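Local coordinates for sorbitol dehydrogenase (Gluconobacter oxydans, PDB 5ITG), which probably oxidises D-sorbitol to L-sorbose with an NADP cofactor, as a member of the mannitol dehydrogenase family with a Rossmann fold, at residues L10-I24 and S93-L105. Residues are numbered along the deposited sequence; the frame is centred on the assembly and turned at random.
Sequences LPANVQAPPYDIDGI and STVRVMGALRDYL
Gln15 brackets Arg96 in a short parallel pairing: Gln15 N donates to Val95 O (3.0 Å, 170° at the hydrogen), and Val97 N donates to Gln15 O at 2.8 Å. Strand 93-106 also pairs with strand 82-87, Arg96 with Leu84; the brief pairing at Gln15 adds to this Rossmann-domain sheet. Gln15 and Arg96 run alongside each other; CG of Gln15 anti to the backbone N (chi1 173°) starts an extended chain that sets OE1 over the guanidinium centre, 3.0 Å from Arg96 CZ, planes 39° apart, too poorly angled for a hydrogen bond. On the face carrying Val14 and Val95, Val97 CG2 meets Val14 CG1 (3.7 Å) and Leu10 CG. Tyr19 OH is hydrogen-bonded to Glu46 OE1, while Glu46 OE2 accepts from Gly99 N. Gly99 O is held by Arg102 NE (2.7 Å), nearly in the guanidinium plane, while Arg102 NH2 hydrogen-bonds Asp79 O. Ile21 CD1 covers that guanidinium's face, 3.7 Å from Arg102 CZ, and Ile24 CD1 packs on Arg102 CG. A leucine replacing Arg102 would probably leave Gly99 O and Asp79 O short of a partner. Backbone pairing thus yields to charged side chains, which satisfy both Gly99 N and O.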
loop_
_atom_site.group_PDB
_atom_site.type_symbol
_atom_site.label_atom_id
_atom_site.label_comp_id
_atom_site.label_asym_id
_atom_site.label_seq_id
_atom_site.Cartn_x
_atom_site.Cartn_y
_atom_site.Cartn_z
ATOM N N LEU A 10 3.047 -26.159 18.186
ATOM C CA LEU A 10 3.065 -24.810 18.736
ATOM C C LEU A 10 2.253 -24.664 20.020
ATOM O O LEU A 10 1.328 -25.436 20.277
ATOM C CB LEU A 10 2.525 -23.817 17.701
ATOM C CG LEU A 10 3.019 -23.853 16.251
ATOM C CD1 LEU A 10 4.537 -23.905 16.219
ATOM C CD2 LEU A 10 2.426 -25.054 15.537
ATOM N N PRO A 11 2.598 -23.662 20.847
ATOM C CA PRO A 11 1.900 -23.398 22.108
ATOM C C PRO A 11 0.416 -23.154 21.855
ATOM O O PRO A 11 0.027 -22.744 20.762
ATOM C CB PRO A 11 2.610 -22.158 22.634
ATOM C CG PRO A 11 4.011 -22.367 22.163
ATOM C CD PRO A 11 3.808 -22.828 20.738
ATOM N N ALA A 12 -0.404 -23.400 22.870
ATOM C CA ALA A 12 -1.851 -23.231 22.768
ATOM C C ALA A 12 -2.290 -21.878 22.206
ATOM O O ALA A 12 -3.367 -21.765 21.621
ATOM C CB ALA A 12 -2.487 -23.450 24.136
ATOM N N ASN A 13 -1.457 -20.859 22.382
ATOM C CA ASN A 13 -1.777 -19.512 21.911
ATOM C C ASN A 13 -1.450 -19.281 20.436
ATOM O O ASN A 13 -1.936 -18.328 19.827
ATOM C CB ASN A 13 -1.025 -18.481 22.753
ATOM C CG ASN A 13 0.473 -18.529 22.521
ATOM O OD1 ASN A 13 1.102 -19.580 22.668
ATOM N ND2 ASN A 13 1.055 -17.389 22.153
ATOM N N VAL A 14 -0.625 -20.151 19.865
ATOM C CA VAL A 14 -0.227 -20.020 18.469
ATOM C C VAL A 14 -1.050 -20.916 17.552
ATOM O O VAL A 14 -1.120 -22.125 17.757
ATOM C CB VAL A 14 1.265 -20.368 18.293
ATOM C CG1 VAL A 14 1.690 -20.141 16.854
ATOM C CG2 VAL A 14 2.106 -19.530 19.239
ATOM N N GLN A 15 -1.677 -20.322 16.541
ATOM C CA GLN A 15 -2.479 -21.093 15.599
ATOM C C GLN A 15 -1.585 -21.639 14.492
ATOM O O GLN A 15 -0.607 -21.005 14.105
ATOM C CB GLN A 15 -3.579 -20.223 14.983
ATOM C CG GLN A 15 -4.348 -20.914 13.861
ATOM C CD GLN A 15 -5.429 -20.039 13.255
ATOM O OE1 GLN A 15 -5.189 -18.881 12.912
ATOM N NE2 GLN A 15 -6.628 -20.595 13.107
ATOM N N ALA A 16 -1.924 -22.821 13.986
ATOM C CA ALA A 16 -1.150 -23.435 12.918
ATOM C C ALA A 16 -1.952 -23.372 11.625
ATOM O O ALA A 16 -3.143 -23.062 11.637
ATOM C CB ALA A 16 -0.834 -24.883 13.270
ATOM N N PRO A 17 -1.306 -23.652 10.486
ATOM C CA PRO A 17 -2.032 -23.612 9.215
ATOM C C PRO A 17 -3.291 -24.464 9.312
ATOM O O PRO A 17 -3.234 -25.612 9.735
ATOM C CB PRO A 17 -1.017 -24.177 8.231
ATOM C CG PRO A 17 0.282 -23.681 8.792
ATOM C CD PRO A 17 0.120 -23.950 10.268
ATOM N N PRO A 18 -4.449 -23.907 8.931
ATOM C CA PRO A 18 -5.720 -24.635 8.984
ATOM C C PRO A 18 -5.946 -25.578 7.801
ATOM O O PRO A 18 -7.007 -25.555 7.174
ATOM C CB PRO A 18 -6.747 -23.513 9.020
ATOM C CG PRO A 18 -6.125 -22.499 8.101
ATOM C CD PRO A 18 -4.669 -22.497 8.557
ATOM N N TYR A 19 -4.950 -26.405 7.504
ATOM C CA TYR A 19 -5.032 -27.351 6.394
ATOM C C TYR A 19 -3.822 -28.278 6.426
ATOM O O TYR A 19 -2.839 -27.997 7.106
ATOM C CB TYR A 19 -5.072 -26.590 5.065
ATOM C CG TYR A 19 -3.938 -25.601 4.912
ATOM C CD1 TYR A 19 -2.649 -26.029 4.596
ATOM C CD2 TYR A 19 -4.146 -24.240 5.124
ATOM C CE1 TYR A 19 -1.598 -25.130 4.495
ATOM C CE2 TYR A 19 -3.099 -23.329 5.027
ATOM C CZ TYR A 19 -1.831 -23.782 4.711
ATOM O OH TYR A 19 -0.797 -22.889 4.609
ATOM N N ASP A 20 -3.894 -29.387 5.697
ATOM C CA ASP A 20 -2.779 -30.322 5.657
ATOM C C ASP A 20 -1.694 -29.694 4.789
ATOM O O ASP A 20 -1.854 -29.578 3.575
ATOM C CB ASP A 20 -3.219 -31.655 5.047
ATOM C CG ASP A 20 -2.216 -32.766 5.296
ATOM O OD1 ASP A 20 -0.996 -32.487 5.269
ATOM O OD2 ASP A 20 -2.649 -33.922 5.505
ATOM N N ILE A 21 -0.593 -29.288 5.413
ATOM C CA ILE A 21 0.500 -28.651 4.690
ATOM C C ILE A 21 1.089 -29.550 3.601
ATOM O O ILE A 21 1.676 -29.066 2.633
ATOM C CB ILE A 21 1.626 -28.217 5.661
ATOM C CG1 ILE A 21 2.717 -27.464 4.895
ATOM C CG2 ILE A 21 2.207 -29.437 6.367
ATOM C CD1 ILE A 21 3.940 -27.139 5.726
ATOM N N ASP A 22 0.922 -30.860 3.753
ATOM C CA ASP A 22 1.453 -31.805 2.773
ATOM C C ASP A 22 0.549 -31.955 1.556
ATOM O O ASP A 22 0.976 -32.456 0.518
ATOM C CB ASP A 22 1.655 -33.181 3.414
ATOM C CG ASP A 22 2.548 -33.130 4.637
ATOM O OD1 ASP A 22 3.686 -32.618 4.526
ATOM O OD2 ASP A 22 2.112 -33.608 5.707
ATOM N N GLY A 23 -0.698 -31.516 1.683
ATOM C CA GLY A 23 -1.633 -31.642 0.580
ATOM C C GLY A 23 -1.704 -30.486 -0.403
ATOM O O GLY A 23 -2.232 -30.646 -1.502
ATOM N N ILE A 24 -1.174 -29.326 -0.032
ATOM C CA ILE A 24 -1.233 -28.179 -0.926
ATOM C C ILE A 24 -0.175 -28.207 -2.025
ATOM O O ILE A 24 0.943 -28.681 -1.819
ATOM C CB ILE A 24 -1.127 -26.846 -0.136
ATOM C CG1 ILE A 24 0.237 -26.732 0.553
ATOM C CG2 ILE A 24 -2.236 -26.782 0.900
ATOM C CD1 ILE A 24 0.441 -25.420 1.301
ATOM N N SER A 93 -3.363 -9.062 20.731
ATOM C CA SER A 93 -2.720 -9.623 19.550
ATOM C C SER A 93 -2.941 -11.127 19.498
ATOM O O SER A 93 -3.248 -11.753 20.516
ATOM C CB SER A 93 -1.213 -9.346 19.580
ATOM O OG SER A 93 -0.934 -7.958 19.598
ATOM N N THR A 94 -2.799 -11.695 18.307
ATOM C CA THR A 94 -2.929 -13.132 18.108
ATOM C C THR A 94 -1.774 -13.501 17.188
ATOM O O THR A 94 -1.292 -12.656 16.431
ATOM C CB THR A 94 -4.249 -13.511 17.418
ATOM O OG1 THR A 94 -4.264 -12.974 16.092
ATOM C CG2 THR A 94 -5.440 -12.970 18.200
ATOM N N VAL A 95 -1.312 -14.745 17.259
ATOM C CA VAL A 95 -0.204 -15.170 16.411
ATOM C C VAL A 95 -0.481 -16.508 15.741
ATOM O O VAL A 95 -1.113 -17.395 16.322
ATOM C CB VAL A 95 1.126 -15.248 17.209
ATOM C CG1 VAL A 95 1.027 -16.290 18.307
ATOM C CG2 VAL A 95 2.276 -15.566 16.265
ATOM N N ARG A 96 -0.014 -16.642 14.504
ATOM C CA ARG A 96 -0.223 -17.864 13.742
ATOM C C ARG A 96 0.985 -18.183 12.872
ATOM O O ARG A 96 1.746 -17.290 12.490
ATOM C CB ARG A 96 -1.465 -17.719 12.858
ATOM C CG ARG A 96 -1.357 -16.617 11.805
ATOM C CD ARG A 96 -2.680 -16.423 11.091
ATOM N NE ARG A 96 -3.156 -17.676 10.514
ATOM C CZ ARG A 96 -4.409 -17.899 10.133
ATOM N NH1 ARG A 96 -5.326 -16.949 10.267
ATOM N NH2 ARG A 96 -4.745 -19.072 9.615
ATOM N N VAL A 97 1.166 -19.466 12.575
ATOM C CA VAL A 97 2.263 -19.909 11.730
ATOM C C VAL A 97 1.666 -20.093 10.341
ATOM O O VAL A 97 0.756 -20.897 10.144
ATOM C CB VAL A 97 2.863 -21.241 12.240
ATOM C CG1 VAL A 97 3.980 -21.706 11.318
ATOM C CG2 VAL A 97 3.392 -21.053 13.649
HETATM N N MSE A 98 2.183 -19.327 9.389
HETATM C CA MSE A 98 1.714 -19.337 8.011
HETATM C C MSE A 98 2.374 -20.418 7.157
HETATM O O MSE A 98 3.593 -20.560 7.171
HETATM C CB MSE A 98 1.997 -17.970 7.390
HETATM C CG MSE A 98 1.420 -16.801 8.170
HETATM SE SE MSE A 98 -0.408 -16.482 7.684
HETATM C CE MSE A 98 -0.064 -15.736 5.932
ATOM N N GLY A 99 1.572 -21.154 6.392
ATOM C CA GLY A 99 2.126 -22.202 5.553
ATOM C C GLY A 99 1.936 -22.062 4.048
ATOM O O GLY A 99 2.423 -22.900 3.287
ATOM N N ALA A 100 1.260 -21.002 3.606
ATOM C CA ALA A 100 1.000 -20.792 2.181
ATOM C C ALA A 100 2.232 -20.721 1.267
ATOM O O ALA A 100 2.173 -21.148 0.113
ATOM C CB ALA A 100 0.144 -19.537 1.988
ATOM N N LEU A 101 3.330 -20.174 1.777
ATOM C CA LEU A 101 4.570 -20.043 1.008
ATOM C C LEU A 101 5.321 -21.365 1.108
ATOM O O LEU A 101 5.928 -21.654 2.137
ATOM C CB LEU A 101 5.421 -18.911 1.588
ATOM C CG LEU A 101 6.718 -18.520 0.881
ATOM C CD1 LEU A 101 6.424 -18.037 -0.533
ATOM C CD2 LEU A 101 7.402 -17.430 1.683
ATOM N N ARG A 102 5.285 -22.159 0.038
ATOM C CA ARG A 102 5.922 -23.471 0.054
ATOM C C ARG A 102 7.351 -23.564 -0.465
ATOM O O ARG A 102 8.004 -24.592 -0.302
ATOM C CB ARG A 102 5.039 -24.483 -0.682
ATOM C CG ARG A 102 3.757 -24.851 0.068
ATOM C CD ARG A 102 4.053 -25.567 1.386
ATOM N NE ARG A 102 4.272 -24.644 2.499
ATOM C CZ ARG A 102 5.323 -24.681 3.316
ATOM N NH1 ARG A 102 6.269 -25.596 3.147
ATOM N NH2 ARG A 102 5.425 -23.808 4.311
ATOM N N ASP A 103 7.840 -22.507 -1.098
ATOM C CA ASP A 103 9.210 -22.514 -1.585
ATOM C C ASP A 103 9.669 -21.080 -1.772
ATOM O O ASP A 103 8.861 -20.194 -2.065
ATOM C CB ASP A 103 9.320 -23.265 -2.915
ATOM C CG ASP A 103 10.695 -23.895 -3.120
ATOM O OD1 ASP A 103 11.676 -23.420 -2.505
ATOM O OD2 ASP A 103 10.792 -24.864 -3.905
ATOM N N TYR A 104 10.965 -20.857 -1.588
ATOM C CA TYR A 104 11.550 -19.535 -1.747
ATOM C C TYR A 104 12.793 -19.695 -2.616
ATOM O O TYR A 104 13.780 -20.305 -2.198
ATOM C CB TYR A 104 11.922 -18.957 -0.381
ATOM C CG TYR A 104 12.420 -17.529 -0.417
ATOM C CD1 TYR A 104 13.657 -17.210 -0.980
ATOM C CD2 TYR A 104 11.652 -16.493 0.115
ATOM C CE1 TYR A 104 14.115 -15.888 -1.011
ATOM C CE2 TYR A 104 12.100 -15.171 0.089
ATOM C CZ TYR A 104 13.330 -14.875 -0.475
ATOM O OH TYR A 104 13.767 -13.571 -0.502
ATOM N N LEU A 105 12.738 -19.154 -3.827
ATOM C CA LEU A 105 13.858 -19.258 -4.751
ATOM C C LEU A 105 14.563 -17.943 -5.008
ATOM O O LEU A 105 13.931 -16.894 -5.120
ATOM C CB LEU A 105 13.396 -19.811 -6.101
ATOM C CG LEU A 105 12.928 -21.261 -6.207
ATOM C CD1 LEU A 105 11.687 -21.489 -5.369
ATOM C CD2 LEU A 105 12.653 -21.580 -7.672
#